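Local coordinates for CRISPR-associated protein, Cse2 family (Thermobifida fusca, PDB 4H79) that probably binds nucleic acid as the CasB (Cse2) subunit of the type I-E CRISPR Cascade complex, at residues V21-R24 with V25-I28; Q100-D104 with D105-Q109; R134-Q137 with V138-V142; Y167-L170 with A171-Y175; Q184-R187 with T188-R192. All blocks are in the same frame, centred on the assembly; numbering follows the deposited sequence.

Contact 1 of 5, residues V21-R24 with V25-I28; sequences VDQR and VREI
Val21 to Ile28 form just over two turns of helix 16-33, and the backbone bonds run from residue i+4 back to i, from Val25 N to Val21 O at 2.9 Å through to Ile28 N to Arg24 O. Exposed Arg26 reaches back to the buried Asp22, its chain extended from CG to NE. This one nitrogen serves both oxygens, OD1 at 3.1 Å on the syn side but tilted from the carboxylate plane, and OD2 weakly; the two planes stand 84° apart, so this is not a flat two-pronged pair. A water bridges Asp22 OD2 and Arg26 NH2, while OD1 also accepts from His108 NE2, so the buried acid has several partners. Beside this pair, Gln23 NE2 gives Glu27 OE2 a nearly straight bond of 2.9 Å, in the amide plane but from above that of the carboxylate; Arg68 makes a salt bridge to the same OE2. The other oxygen, Glu27 OE1, receives a weak 3.3 Å bond from Arg24 NH1. Because the Arg24 chain bends at chi2 (74°), its guanidinium comes to lie with one face over Ile28 CG1, and its NH2 bonds to Leu63 O. Towards the core, Val21 CG1 meets Val25 CG2 at 3.9 Å; compact branched residues suit this face, which packs against helix 80-99. Polar and charged pairs three and four residues apart, beside an aliphatic strip, are characteristic of an amphipathic helix in an all-helical fold.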
loop_
_atom_site.group_PDB
_atom_site.type_symbol
_atom_site.label_atom_id
_atom_site.label_comp_id
_atom_site.label_asym_id
_atom_site.label_seq_id
_atom_site.Cartn_x
_atom_site.Cartn_y
_atom_site.Cartn_z
ATOM N N VAL A 21 0.948 10.048 -2.076
ATOM C CA VAL A 21 1.158 8.713 -2.638
ATOM C C VAL A 21 0.119 8.442 -3.728
ATOM O O VAL A 21 0.435 7.880 -4.756
ATOM C CB VAL A 21 1.070 7.632 -1.533
ATOM C CG1 VAL A 21 0.936 6.212 -2.138
ATOM C CG2 VAL A 21 2.277 7.741 -0.612
ATOM N N ASP A 22 -1.125 8.850 -3.499
ATOM C CA ASP A 22 -2.164 8.691 -4.517
ATOM C C ASP A 22 -1.744 9.385 -5.851
ATOM O O ASP A 22 -1.924 8.817 -6.943
ATOM C CB ASP A 22 -3.472 9.343 -4.013
ATOM C CG ASP A 22 -4.509 9.431 -5.100
ATOM O OD1 ASP A 22 -4.876 8.423 -5.762
ATOM O OD2 ASP A 22 -4.950 10.546 -5.336
ATOM N N GLN A 23 -1.274 10.652 -5.763
ATOM C CA GLN A 23 -0.891 11.431 -6.936
ATOM C C GLN A 23 0.357 10.773 -7.605
ATOM O O GLN A 23 0.409 10.605 -8.823
ATOM C CB GLN A 23 -0.650 12.920 -6.495
ATOM C CG GLN A 23 -0.342 13.902 -7.614
ATOM C CD GLN A 23 -1.338 13.797 -8.773
ATOM O OE1 GLN A 23 -2.575 13.786 -8.579
ATOM N NE2 GLN A 23 -0.800 13.700 -9.991
ATOM N N ARG A 24 1.344 10.356 -6.807
ATOM C CA ARG A 24 2.547 9.781 -7.376
ATOM C C ARG A 24 2.247 8.402 -8.064
ATOM O O ARG A 24 2.745 8.123 -9.149
ATOM C CB ARG A 24 3.605 9.599 -6.277
ATOM C CG ARG A 24 4.944 9.091 -6.858
ATOM C CD ARG A 24 5.667 10.235 -7.618
ATOM N NE ARG A 24 6.867 9.691 -8.272
ATOM C CZ ARG A 24 6.983 9.450 -9.570
ATOM N NH1 ARG A 24 6.005 9.779 -10.391
ATOM N NH2 ARG A 24 8.099 8.902 -10.048
ATOM N N VAL A 25 1.474 7.522 -7.411
ATOM C CA VAL A 25 1.145 6.197 -7.990
ATOM C C VAL A 25 0.286 6.435 -9.250
ATOM O O VAL A 25 0.473 5.727 -10.256
ATOM C CB VAL A 25 0.342 5.351 -6.977
ATOM C CG1 VAL A 25 -0.291 4.153 -7.636
ATOM C CG2 VAL A 25 1.208 4.953 -5.780
ATOM N N ARG A 26 -0.635 7.416 -9.232
ATOM C CA ARG A 26 -1.456 7.664 -10.450
ATOM C C ARG A 26 -0.543 8.017 -11.637
ATOM O O ARG A 26 -0.814 7.592 -12.775
ATOM C CB ARG A 26 -2.458 8.829 -10.288
ATOM C CG ARG A 26 -3.663 8.499 -9.420
ATOM C CD ARG A 26 -4.485 9.812 -9.298
ATOM N NE ARG A 26 -5.632 9.695 -8.443
ATOM C CZ ARG A 26 -6.872 9.601 -8.919
ATOM N NH1 ARG A 26 -7.038 9.588 -10.235
ATOM N NH2 ARG A 26 -7.941 9.519 -8.107
ATOM N N GLU A 27 0.484 8.847 -11.378
ATOM C CA GLU A 27 1.438 9.252 -12.407
ATOM C C GLU A 27 2.160 8.056 -12.958
ATOM O O GLU A 27 2.232 7.890 -14.185
ATOM C CB GLU A 27 2.466 10.305 -11.884
ATOM C CG GLU A 27 1.799 11.673 -11.751
ATOM C CD GLU A 27 2.554 12.563 -10.765
ATOM O OE1 GLU A 27 3.626 12.115 -10.269
ATOM O OE2 GLU A 27 2.092 13.698 -10.491
ATOM N N ILE A 28 2.727 7.227 -12.075
ATOM C CA ILE A 28 3.482 6.067 -12.539
ATOM C C ILE A 28 2.539 5.086 -13.250
ATOM O O ILE A 28 2.882 4.496 -14.281
ATOM C CB ILE A 28 4.148 5.372 -11.360
ATOM C CG1 ILE A 28 5.215 6.315 -10.726
ATOM C CG2 ILE A 28 4.844 4.114 -11.841
ATOM C CD1 ILE A 28 5.808 5.761 -9.400
HETATM O O HOH W 1 -7.583 10.584 -5.806
#

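Contact 2 of 5, residues Q100-D104 with D105-Q109. With EDO (1,2-ethanediol), chain C.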
loop_
_atom_site.group_PDB
_atom_site.type_symbol
_atom_site.label_atom_id
_atom_site.label_comp_id
_atom_site.label_asym_id
_atom_site.label_seq_id
_atom_site.Cartn_x
_atom_site.Cartn_y
_atom_site.Cartn_z
ATOM N N GLN A 100 2.791 -5.255 -11.714
ATOM C CA GLN A 100 3.699 -5.850 -12.691
ATOM C C GLN A 100 2.954 -6.836 -13.616
ATOM O O GLN A 100 2.248 -7.760 -13.144
ATOM C CB GLN A 100 4.866 -6.588 -11.988
ATOM C CG GLN A 100 5.818 -7.264 -13.012
ATOM C CD GLN A 100 6.938 -8.031 -12.329
ATOM O OE1 GLN A 100 6.777 -8.534 -11.188
ATOM N NE2 GLN A 100 8.050 -8.198 -13.019
ATOM N N SER A 101 3.113 -6.601 -14.931
ATOM C CA SER A 101 2.510 -7.418 -15.997
ATOM C C SER A 101 0.975 -7.424 -15.963
ATOM O O SER A 101 0.342 -8.315 -16.510
ATOM C CB SER A 101 3.002 -8.881 -15.937
ATOM O OG SER A 101 4.416 -8.890 -15.966
ATOM N N ARG A 102 0.372 -6.484 -15.258
ATOM C CA ARG A 102 -1.082 -6.371 -15.296
ATOM C C ARG A 102 -1.331 -5.242 -16.264
ATOM O O ARG A 102 -1.275 -4.081 -15.919
ATOM C CB ARG A 102 -1.658 -6.085 -13.930
ATOM C CG ARG A 102 -1.582 -7.259 -12.914
ATOM C CD ARG A 102 -2.961 -7.830 -12.436
ATOM N NE ARG A 102 -3.484 -8.585 -13.547
ATOM C CZ ARG A 102 -3.381 -9.915 -13.713
ATOM N NH1 ARG A 102 -3.827 -10.474 -14.835
ATOM N NH2 ARG A 102 -2.880 -10.700 -12.758
ATOM N N ARG A 103 -1.558 -5.620 -17.508
ATOM C CA ARG A 103 -1.673 -4.685 -18.629
ATOM C C ARG A 103 -3.132 -4.206 -18.677
ATOM O O ARG A 103 -3.395 -3.055 -18.982
ATOM C CB ARG A 103 -1.256 -5.373 -19.973
ATOM C CG ARG A 103 0.222 -5.787 -20.139
ATOM C CD ARG A 103 1.143 -4.972 -19.234
ATOM N NE ARG A 103 1.825 -3.814 -19.835
ATOM C CZ ARG A 103 3.144 -3.606 -19.751
ATOM N NH1 ARG A 103 3.913 -4.483 -19.106
ATOM N NH2 ARG A 103 3.704 -2.526 -20.294
ATOM N N ASP A 104 -4.062 -5.084 -18.307
ATOM C CA ASP A 104 -5.497 -4.832 -18.506
ATOM C C ASP A 104 -6.134 -3.843 -17.546
ATOM O O ASP A 104 -7.014 -3.110 -17.949
ATOM C CB ASP A 104 -6.235 -6.143 -18.441
ATOM C CG ASP A 104 -5.437 -7.248 -19.063
ATOM O OD1 ASP A 104 -4.811 -8.018 -18.291
ATOM O OD2 ASP A 104 -5.387 -7.296 -20.322
ATOM N N ASP A 105 -5.679 -3.797 -16.297
ATOM C CA ASP A 105 -6.392 -3.064 -15.306
ATOM C C ASP A 105 -5.465 -2.197 -14.415
ATOM O O ASP A 105 -4.280 -2.517 -14.268
ATOM C CB ASP A 105 -7.127 -4.075 -14.434
ATOM C CG ASP A 105 -8.560 -3.693 -14.190
ATOM O OD1 ASP A 105 -8.842 -2.456 -14.089
ATOM O OD2 ASP A 105 -9.396 -4.630 -14.102
ATOM N N ARG A 106 -6.016 -1.114 -13.834
ATOM C CA ARG A 106 -5.282 -0.345 -12.836
ATOM C C ARG A 106 -5.318 -0.999 -11.446
ATOM O O ARG A 106 -6.410 -1.199 -10.872
ATOM C CB ARG A 106 -5.857 1.069 -12.714
ATOM C CG ARG A 106 -5.810 1.888 -14.053
ATOM C CD ARG A 106 -6.699 3.127 -13.973
ATOM N NE ARG A 106 -6.428 4.035 -15.115
ATOM C CZ ARG A 106 -7.096 4.056 -16.281
ATOM N NH1 ARG A 106 -8.117 3.236 -16.519
ATOM N NH2 ARG A 106 -6.749 4.908 -17.228
ATOM N N MET A 107 -4.146 -1.271 -10.888
ATOM C CA MET A 107 -4.096 -1.951 -9.544
ATOM C C MET A 107 -4.223 -0.969 -8.401
ATOM O O MET A 107 -4.508 -1.334 -7.259
ATOM C CB MET A 107 -2.870 -2.826 -9.383
ATOM C CG MET A 107 -2.892 -4.060 -10.331
ATOM S SD MET A 107 -4.397 -5.121 -9.972
ATOM C CE MET A 107 -5.567 -4.705 -11.226
ATOM N N HIS A 108 -4.054 0.320 -8.696
ATOM C CA HIS A 108 -4.387 1.345 -7.723
ATOM C C HIS A 108 -5.724 2.011 -8.085
ATOM O O HIS A 108 -5.820 2.667 -9.137
ATOM C CB HIS A 108 -3.251 2.394 -7.604
ATOM C CG HIS A 108 -3.691 3.660 -6.946
ATOM N ND1 HIS A 108 -4.120 3.723 -5.622
ATOM C CD2 HIS A 108 -3.819 4.954 -7.461
ATOM C CE1 HIS A 108 -4.518 5.008 -5.330
ATOM N NE2 HIS A 108 -4.328 5.771 -6.441
ATOM N N GLN A 109 -6.756 1.836 -7.245
ATOM C CA GLN A 109 -8.081 2.479 -7.449
ATOM C C GLN A 109 -8.545 2.966 -6.111
ATOM O O GLN A 109 -8.522 2.201 -5.121
ATOM C CB GLN A 109 -9.118 1.514 -8.055
ATOM C CG GLN A 109 -8.719 1.108 -9.476
ATOM C CD GLN A 109 -9.714 0.168 -10.159
ATOM O OE1 GLN A 109 -10.900 0.324 -9.971
ATOM N NE2 GLN A 109 -9.234 -0.790 -10.975
HETATM C C1 EDO C . -7.290 6.010 -8.734
HETATM O O1 EDO C . -8.686 5.680 -8.498
HETATM C C2 EDO C . -6.969 5.922 -10.226
HETATM O O2 EDO C . -7.172 4.555 -10.588
HETATM O O HOH W 2 -4.790 -6.819 -15.725
#
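This contact belongs to the loop that joins helix 80-99 to helix 114-119, an irregular connection held by a water, by Gln109 bonding to the loop backbone and by Gln99 from helix 80-99. Arg102 CD touches Met107 SD at 3.9 Å: the arginine chain, bent at chi2 and chi3, lays its aliphatic part against the buried thioether, while its NH2 bonds to Arg159 O. Gln109 suits its place because its extended chain carries NE2 back to Arg106 O, 2.9 Å away and in the carbonyl plane. A leucine in place of Gln109 would probably leave Arg106 O without this side-chain donor. His108 is buried, its two ring nitrogens taken by Asp22 and Tyr167, and its carbonyl oxygen accepts from O2 of an ethanediol, probably from the crystallisation liquor. At the bend, where Asp104 is poorly ordered, one water links a charged pair that does not meet directly: it accepts from Arg102 NE at 3.1 Å, in the guanidinium plane, and donates to Asp104 OD1 at 2.8 Å.

Contact 3 of 5, residues R134-Q137 with V138-V142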
loop_
_atom_site.group_PDB
_atom_site.type_symbol
_atom_site.label_atom_id
_atom_site.label_comp_id
_atom_site.label_asym_id
_atom_site.label_seq_id
_atom_site.Cartn_x
_atom_site.Cartn_y
_atom_site.Cartn_z
ATOM N N ARG A 134 -3.862 -15.470 8.376
ATOM C CA ARG A 134 -2.697 -14.689 7.888
ATOM C C ARG A 134 -3.006 -13.198 7.800
ATOM O O ARG A 134 -2.153 -12.370 8.117
ATOM C CB ARG A 134 -2.168 -15.214 6.535
ATOM C CG ARG A 134 -1.448 -16.548 6.735
ATOM C CD ARG A 134 -1.219 -17.327 5.443
ATOM N NE ARG A 134 0.000 -16.896 4.769
ATOM C CZ ARG A 134 0.054 -16.034 3.755
ATOM N NH1 ARG A 134 -1.061 -15.491 3.263
ATOM N NH2 ARG A 134 1.240 -15.728 3.229
ATOM N N PHE A 135 -4.218 -12.863 7.351
ATOM C CA PHE A 135 -4.626 -11.467 7.240
ATOM C C PHE A 135 -4.645 -10.798 8.626
ATOM O O PHE A 135 -4.147 -9.669 8.814
ATOM C CB PHE A 135 -5.988 -11.357 6.571
ATOM C CG PHE A 135 -6.447 -9.937 6.381
ATOM C CD1 PHE A 135 -5.574 -8.952 5.909
ATOM C CD2 PHE A 135 -7.736 -9.580 6.720
ATOM C CE1 PHE A 135 -5.999 -7.631 5.743
ATOM C CE2 PHE A 135 -8.168 -8.287 6.535
ATOM C CZ PHE A 135 -7.307 -7.324 6.042
ATOM N N VAL A 136 -5.201 -11.519 9.596
ATOM C CA VAL A 136 -5.259 -11.042 10.976
ATOM C C VAL A 136 -3.847 -10.777 11.493
ATOM O O VAL A 136 -3.600 -9.753 12.162
ATOM C CB VAL A 136 -6.086 -11.993 11.906
ATOM C CG1 VAL A 136 -5.830 -11.688 13.399
ATOM C CG2 VAL A 136 -7.602 -11.886 11.569
ATOM N N GLN A 137 -2.920 -11.648 11.116
ATOM C CA GLN A 137 -1.541 -11.548 11.594
ATOM C C GLN A 137 -0.802 -10.333 11.016
ATOM O O GLN A 137 0.137 -9.807 11.664
ATOM C CB GLN A 137 -0.772 -12.860 11.376
ATOM C CG GLN A 137 -1.042 -13.900 12.499
ATOM C CD GLN A 137 -0.999 -13.308 13.951
ATOM O OE1 GLN A 137 0.083 -13.120 14.541
ATOM N NE2 GLN A 137 -2.188 -13.034 14.539
ATOM N N VAL A 138 -1.231 -9.854 9.843
ATOM C CA VAL A 138 -0.608 -8.686 9.234
ATOM C C VAL A 138 -0.613 -7.489 10.225
ATOM O O VAL A 138 0.418 -6.810 10.415
ATOM C CB VAL A 138 -1.288 -8.245 7.930
ATOM C CG1 VAL A 138 -0.599 -6.955 7.390
ATOM C CG2 VAL A 138 -1.301 -9.355 6.814
ATOM N N GLY A 139 -1.754 -7.251 10.880
ATOM C CA GLY A 139 -1.909 -6.078 11.728
ATOM C C GLY A 139 -1.187 -6.182 13.032
ATOM O O GLY A 139 -1.087 -5.206 13.729
ATOM N N HIS A 140 -0.691 -7.377 13.350
ATOM C CA HIS A 140 0.051 -7.587 14.590
ATOM C C HIS A 140 1.580 -7.580 14.427
ATOM O O HIS A 140 2.308 -7.844 15.395
ATOM C CB HIS A 140 -0.467 -8.844 15.311
ATOM C CG HIS A 140 -1.822 -8.643 15.989
ATOM N ND1 HIS A 140 -2.943 -9.265 15.570
ATOM C CD2 HIS A 140 -2.204 -7.836 17.072
ATOM C CE1 HIS A 140 -3.986 -8.887 16.340
ATOM N NE2 HIS A 140 -3.531 -8.028 17.269
ATOM N N ALA A 141 2.080 -7.245 13.228
ATOM C CA ALA A 141 3.552 -7.054 12.985
ATOM C C ALA A 141 4.152 -6.080 13.983
ATOM O O ALA A 141 3.596 -4.995 14.210
ATOM C CB ALA A 141 3.840 -6.563 11.525
ATOM N N VAL A 142 5.284 -6.468 14.579
ATOM C CA VAL A 142 5.988 -5.658 15.603
ATOM C C VAL A 142 6.903 -4.604 14.985
ATOM O O VAL A 142 7.215 -3.632 15.608
ATOM C CB VAL A 142 6.795 -6.547 16.592
ATOM C CG1 VAL A 142 5.843 -7.467 17.343
ATOM C CG2 VAL A 142 7.912 -7.340 15.878
HETATM O O HOH W 3 -4.868 -7.398 10.460
#
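Val138 and Phe135 meet where helix 129-138 runs out, and the backbone bonds show the helix loosening. Val138 N is shared between Arg134 O, at 3.2 Å, and Phe135 O, at 3.1 Å, both weakly; a weak bond from Gly139 N to Val136 O follows, and then His140 N reaches Gln137 O at 3.1 Å from above the carbonyl plane. A type I turn from Val138 to Ala141 leads the chain away. A water donates to Phe135 O at 2.9 Å. Among apolar contacts, Val138 CG2 lies 4.4 Å from Phe135 CD1. With this methyl beside its own backbone N (CG1 anti to N, chi1 177°), it also touches Arg134 O; a compact branched valine fits between the helix backbone, helix 144-160 and Trp190. Of the polar side chains, Gln137 and His140 have their amide and ring planes only 22° apart. The chemistry implies a helix end that gives way to i+3 bonds and a turn, one N-H split between two carbonyls, anchored by buried Val138 and Phe135 and by Arg187 bonding Gly139 O.

Contact 4 of 5, residues Y167-L170 with A171-Y175; sequences YGLL and ADQLY
The amide of Gln173 is the flat group that meets its neighbours here: its NE2 lies 4.0 Å from Leu169 CD1 and its OE1 4.0 Å from Leu170 CD1, so it touches two leucines about one turn back on helix 167-176. The Tyr167 ring is met edge-to-face by Tyr95, and its OH bonds to His98. This short helix runs through the middle of the all-helical fold. Its backbone bonds are regular, with Gln173 N meeting Leu169 O in the carbonyl plane at 3.0 Å. Gln173 suits a buried place because its aliphatic stem lies by Leu169 while the amide OE1 accepts from Trp190 NE1. With an alanine here, the indole N-H of Trp190 is likely to lose its acceptor and a gap to open beside the two leucines. Ala171 is small enough for Val21 of helix 16-33 to pack on it, and Asp172 accepts from Thr15 and Gly18. On the apolar side, the Leu170 chain, its CG anti to the backbone N (chi1 -170°), comes within 4.3 Å of Leu174 CD1 through CG.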
loop_
_atom_site.group_PDB
_atom_site.type_symbol
_atom_site.label_atom_id
_atom_site.label_comp_id
_atom_site.label_asym_id
_atom_site.label_seq_id
_atom_site.Cartn_x
_atom_site.Cartn_y
_atom_site.Cartn_z
ATOM N N TYR A 167 -3.908 2.728 -2.856
ATOM C CA TYR A 167 -2.557 2.953 -2.277
ATOM C C TYR A 167 -2.392 4.240 -1.479
ATOM O O TYR A 167 -1.540 4.310 -0.535
ATOM C CB TYR A 167 -1.454 2.814 -3.344
ATOM C CG TYR A 167 -1.205 1.308 -3.533
ATOM C CD1 TYR A 167 -0.276 0.604 -2.694
ATOM C CD2 TYR A 167 -1.926 0.573 -4.509
ATOM C CE1 TYR A 167 -0.108 -0.794 -2.858
ATOM C CE2 TYR A 167 -1.761 -0.830 -4.685
ATOM C CZ TYR A 167 -0.854 -1.503 -3.835
ATOM O OH TYR A 167 -0.654 -2.875 -3.968
ATOM N N GLY A 168 -3.195 5.272 -1.809
ATOM C CA GLY A 168 -3.251 6.534 -0.947
ATOM C C GLY A 168 -3.762 6.179 0.444
ATOM O O GLY A 168 -3.167 6.547 1.494
ATOM N N LEU A 169 -4.871 5.430 0.467
ATOM C CA LEU A 169 -5.403 5.002 1.765
ATOM C C LEU A 169 -4.407 4.105 2.511
ATOM O O LEU A 169 -4.149 4.295 3.722
ATOM C CB LEU A 169 -6.751 4.315 1.630
ATOM C CG LEU A 169 -7.398 3.741 2.901
ATOM C CD1 LEU A 169 -7.553 4.801 4.054
ATOM C CD2 LEU A 169 -8.748 3.055 2.585
ATOM N N LEU A 170 -3.802 3.158 1.766
ATOM C CA LEU A 170 -2.877 2.240 2.423
ATOM C C LEU A 170 -1.667 2.981 3.036
ATOM O O LEU A 170 -1.239 2.648 4.165
ATOM C CB LEU A 170 -2.410 1.180 1.447
ATOM C CG LEU A 170 -1.625 0.032 2.072
ATOM C CD1 LEU A 170 -2.525 -0.820 2.977
ATOM C CD2 LEU A 170 -0.904 -0.782 0.948
ATOM N N ALA A 171 -1.136 3.991 2.298
ATOM C CA ALA A 171 -0.015 4.774 2.784
ATOM C C ALA A 171 -0.398 5.472 4.088
ATOM O O ALA A 171 0.391 5.472 5.079
ATOM C CB ALA A 171 0.463 5.794 1.719
ATOM N N ASP A 172 -1.594 6.072 4.124
ATOM C CA ASP A 172 -2.079 6.682 5.370
ATOM C C ASP A 172 -2.070 5.728 6.554
ATOM O O ASP A 172 -1.643 6.100 7.678
ATOM C CB ASP A 172 -3.469 7.276 5.213
ATOM C CG ASP A 172 -3.413 8.715 4.673
ATOM O OD1 ASP A 172 -2.311 9.340 4.584
ATOM O OD2 ASP A 172 -4.486 9.226 4.331
ATOM N N GLN A 173 -2.535 4.515 6.290
ATOM C CA GLN A 173 -2.720 3.503 7.340
ATOM C C GLN A 173 -1.340 2.993 7.788
ATOM O O GLN A 173 -1.116 2.816 9.012
ATOM C CB GLN A 173 -3.602 2.329 6.812
ATOM C CG GLN A 173 -5.037 2.750 6.591
ATOM C CD GLN A 173 -5.880 1.657 6.077
ATOM O OE1 GLN A 173 -5.406 0.765 5.335
ATOM N NE2 GLN A 173 -7.156 1.686 6.453
ATOM N N LEU A 174 -0.419 2.797 6.814
ATOM C CA LEU A 174 0.965 2.482 7.121
ATOM C C LEU A 174 1.558 3.536 8.117
ATOM O O LEU A 174 2.141 3.162 9.142
ATOM C CB LEU A 174 1.819 2.387 5.859
ATOM C CG LEU A 174 1.659 1.062 5.079
ATOM C CD1 LEU A 174 2.200 1.101 3.658
ATOM C CD2 LEU A 174 2.379 -0.081 5.788
ATOM N N TYR A 175 1.400 4.837 7.811
ATOM C CA TYR A 175 1.835 5.918 8.698
ATOM C C TYR A 175 1.097 5.840 10.048
ATOM O O TYR A 175 1.723 5.886 11.105
ATOM C CB TYR A 175 1.659 7.302 7.986
ATOM C CG TYR A 175 2.067 8.487 8.733
ATOM C CD1 TYR A 175 3.358 8.585 9.247
ATOM C CD2 TYR A 175 1.185 9.603 8.921
ATOM C CE1 TYR A 175 3.767 9.719 9.939
ATOM C CE2 TYR A 175 1.604 10.707 9.619
ATOM C CZ TYR A 175 2.899 10.756 10.084
ATOM O OH TYR A 175 3.301 11.806 10.744
#

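Contact 5 of 5, residues Q184-R187 with T188-R192; sequences QRVR and TAWGR
Val186 and Trp190 make the tight part of this turn of helix 180-195. The two side chains run alongside each other, and Val186 CG1 lies over one face of the indole, 3.8 Å from the centroid of its six-membered ring and 25° off the normal, a CH-pi contact; its nearest ring atom is Trp190 CE2 at 3.5 Å. The valine's own carbonyl O also sits over a face of the indole, while accepting from Trp190 N at 2.9 Å. Tryptophan suits this buried side: its wide ring takes the valine methyl, and its one polar atom, NE1, is satisfied by Gln173 OE1. The exposed side is looser and polar. Thr188 places OG1 beside its backbone N (chi1 -60°), and the hydroxyl donates to Gln184 O at 2.8 Å; the amide Thr188 N donates to that same oxygen at 2.9 Å from the opposite face of its plane. Set apart, Arg187 bonds through NH1 to Gly139 O, linking the 138-142 turn. The chemistry implies that the hydroxyl gives Gln184 O a second donor, satisfying both on the helix itself, while dispersion and the indole N-H fix the inner face.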
loop_
_atom_site.group_PDB
_atom_site.type_symbol
_atom_site.label_atom_id
_atom_site.label_comp_id
_atom_site.label_asym_id
_atom_site.label_seq_id
_atom_site.Cartn_x
_atom_site.Cartn_y
_atom_site.Cartn_z
ATOM N N GLN A 184 -4.362 -0.134 16.289
ATOM C CA GLN A 184 -5.683 -0.663 16.627
ATOM C C GLN A 184 -6.738 -0.094 15.660
ATOM O O GLN A 184 -7.636 -0.823 15.228
ATOM C CB GLN A 184 -6.087 -0.323 18.090
ATOM C CG GLN A 184 -7.591 -0.538 18.347
ATOM C CD GLN A 184 -7.959 -0.358 19.795
ATOM O OE1 GLN A 184 -7.150 -0.605 20.680
ATOM N NE2 GLN A 184 -9.208 0.051 20.064
ATOM N N ARG A 185 -6.657 1.210 15.378
ATOM C CA ARG A 185 -7.621 1.830 14.488
ATOM C C ARG A 185 -7.489 1.226 13.085
ATOM O O ARG A 185 -8.487 0.932 12.407
ATOM C CB ARG A 185 -7.410 3.318 14.461
ATOM C CG ARG A 185 -7.820 4.021 15.759
ATOM C CD ARG A 185 -7.922 5.514 15.488
ATOM N NE ARG A 185 -8.460 6.172 16.657
ATOM C CZ ARG A 185 -7.736 6.935 17.457
ATOM N NH1 ARG A 185 -6.443 7.155 17.197
ATOM N NH2 ARG A 185 -8.313 7.477 18.500
ATOM N N VAL A 186 -6.264 0.983 12.643
ATOM C CA VAL A 186 -6.067 0.349 11.328
ATOM C C VAL A 186 -6.571 -1.099 11.269
ATOM O O VAL A 186 -7.264 -1.501 10.325
ATOM C CB VAL A 186 -4.596 0.427 10.870
ATOM C CG1 VAL A 186 -4.427 -0.372 9.559
ATOM C CG2 VAL A 186 -4.216 1.931 10.678
ATOM N N ARG A 187 -6.216 -1.909 12.269
ATOM C CA ARG A 187 -6.765 -3.297 12.367
ATOM C C ARG A 187 -8.302 -3.289 12.357
ATOM O O ARG A 187 -8.956 -4.140 11.663
ATOM C CB ARG A 187 -6.274 -3.974 13.653
ATOM C CG ARG A 187 -4.817 -4.435 13.577
ATOM C CD ARG A 187 -4.508 -5.407 14.736
ATOM N NE ARG A 187 -4.695 -4.814 16.110
ATOM C CZ ARG A 187 -3.772 -4.102 16.728
ATOM N NH1 ARG A 187 -2.594 -3.881 16.125
ATOM N NH2 ARG A 187 -4.002 -3.614 17.931
ATOM N N THR A 188 -8.889 -2.350 13.102
ATOM C CA THR A 188 -10.361 -2.242 13.153
ATOM C C THR A 188 -10.921 -1.902 11.763
ATOM O O THR A 188 -11.893 -2.511 11.298
ATOM C CB THR A 188 -10.807 -1.196 14.189
ATOM O OG1 THR A 188 -10.332 -1.597 15.482
ATOM C CG2 THR A 188 -12.358 -1.084 14.242
ATOM N N ALA A 189 -10.296 -0.959 11.065
ATOM C CA ALA A 189 -10.772 -0.608 9.687
ATOM C C ALA A 189 -10.665 -1.817 8.720
ATOM O O ALA A 189 -11.565 -2.086 7.870
ATOM C CB ALA A 189 -10.015 0.635 9.138
ATOM N N TRP A 190 -9.561 -2.564 8.844
ATOM C CA TRP A 190 -9.375 -3.753 7.980
ATOM C C TRP A 190 -10.395 -4.829 8.316
ATOM O O TRP A 190 -10.954 -5.461 7.406
ATOM C CB TRP A 190 -7.978 -4.327 8.130
ATOM C CG TRP A 190 -6.866 -3.474 7.560
ATOM C CD1 TRP A 190 -6.987 -2.329 6.785
ATOM C CD2 TRP A 190 -5.420 -3.689 7.707
ATOM N NE1 TRP A 190 -5.752 -1.834 6.426
ATOM C CE2 TRP A 190 -4.764 -2.603 6.948
ATOM C CE3 TRP A 190 -4.636 -4.639 8.357
ATOM C CZ2 TRP A 190 -3.384 -2.474 6.879
ATOM C CZ3 TRP A 190 -3.253 -4.498 8.297
ATOM C CH2 TRP A 190 -2.640 -3.434 7.559
ATOM N N GLY A 191 -10.610 -5.075 9.624
ATOM C CA GLY A 191 -11.617 -6.023 10.123
ATOM C C GLY A 191 -12.992 -5.705 9.583
ATOM O O GLY A 191 -13.662 -6.595 9.037
ATOM N N ARG A 192 -13.405 -4.444 9.726
ATOM C CA ARG A 192 -14.703 -3.966 9.243
ATOM C C ARG A 192 -14.821 -4.151 7.724
ATOM O O ARG A 192 -15.850 -4.653 7.239
ATOM C CB ARG A 192 -14.912 -2.495 9.636
ATOM C CG ARG A 192 -16.351 -2.077 9.896
ATOM C CD ARG A 192 -16.465 -0.689 10.548
ATOM N NE ARG A 192 -15.597 0.289 9.875
ATOM C CZ ARG A 192 -14.558 0.942 10.428
ATOM N NH1 ARG A 192 -13.847 1.772 9.665
ATOM N NH2 ARG A 192 -14.226 0.777 11.729
#

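Contact 4 is the buried member of the set, its centre about 6 Å from that of the chain, whereas contact 2 lies at the surface and contacts 1, 3 and 5 are partly buried. Its helix touches three of the others: contact 1 through small aliphatic side chains, contact 2 through a histidine bond, and contact 5 through the bond between glutamine and tryptophan. The same histidine also ties contact 2 to Asp22 of contact 1. Contacts 3 and 5 touch on one side of the chain's centre, opposite contact 1. Chemistry follows place: salt bridges mark contact 1, a water and a backbone-directed amide help hold loop 100-109, weak backbone bonds mark contact 3, and contact 4 combines apolar packing with partnered polar ends.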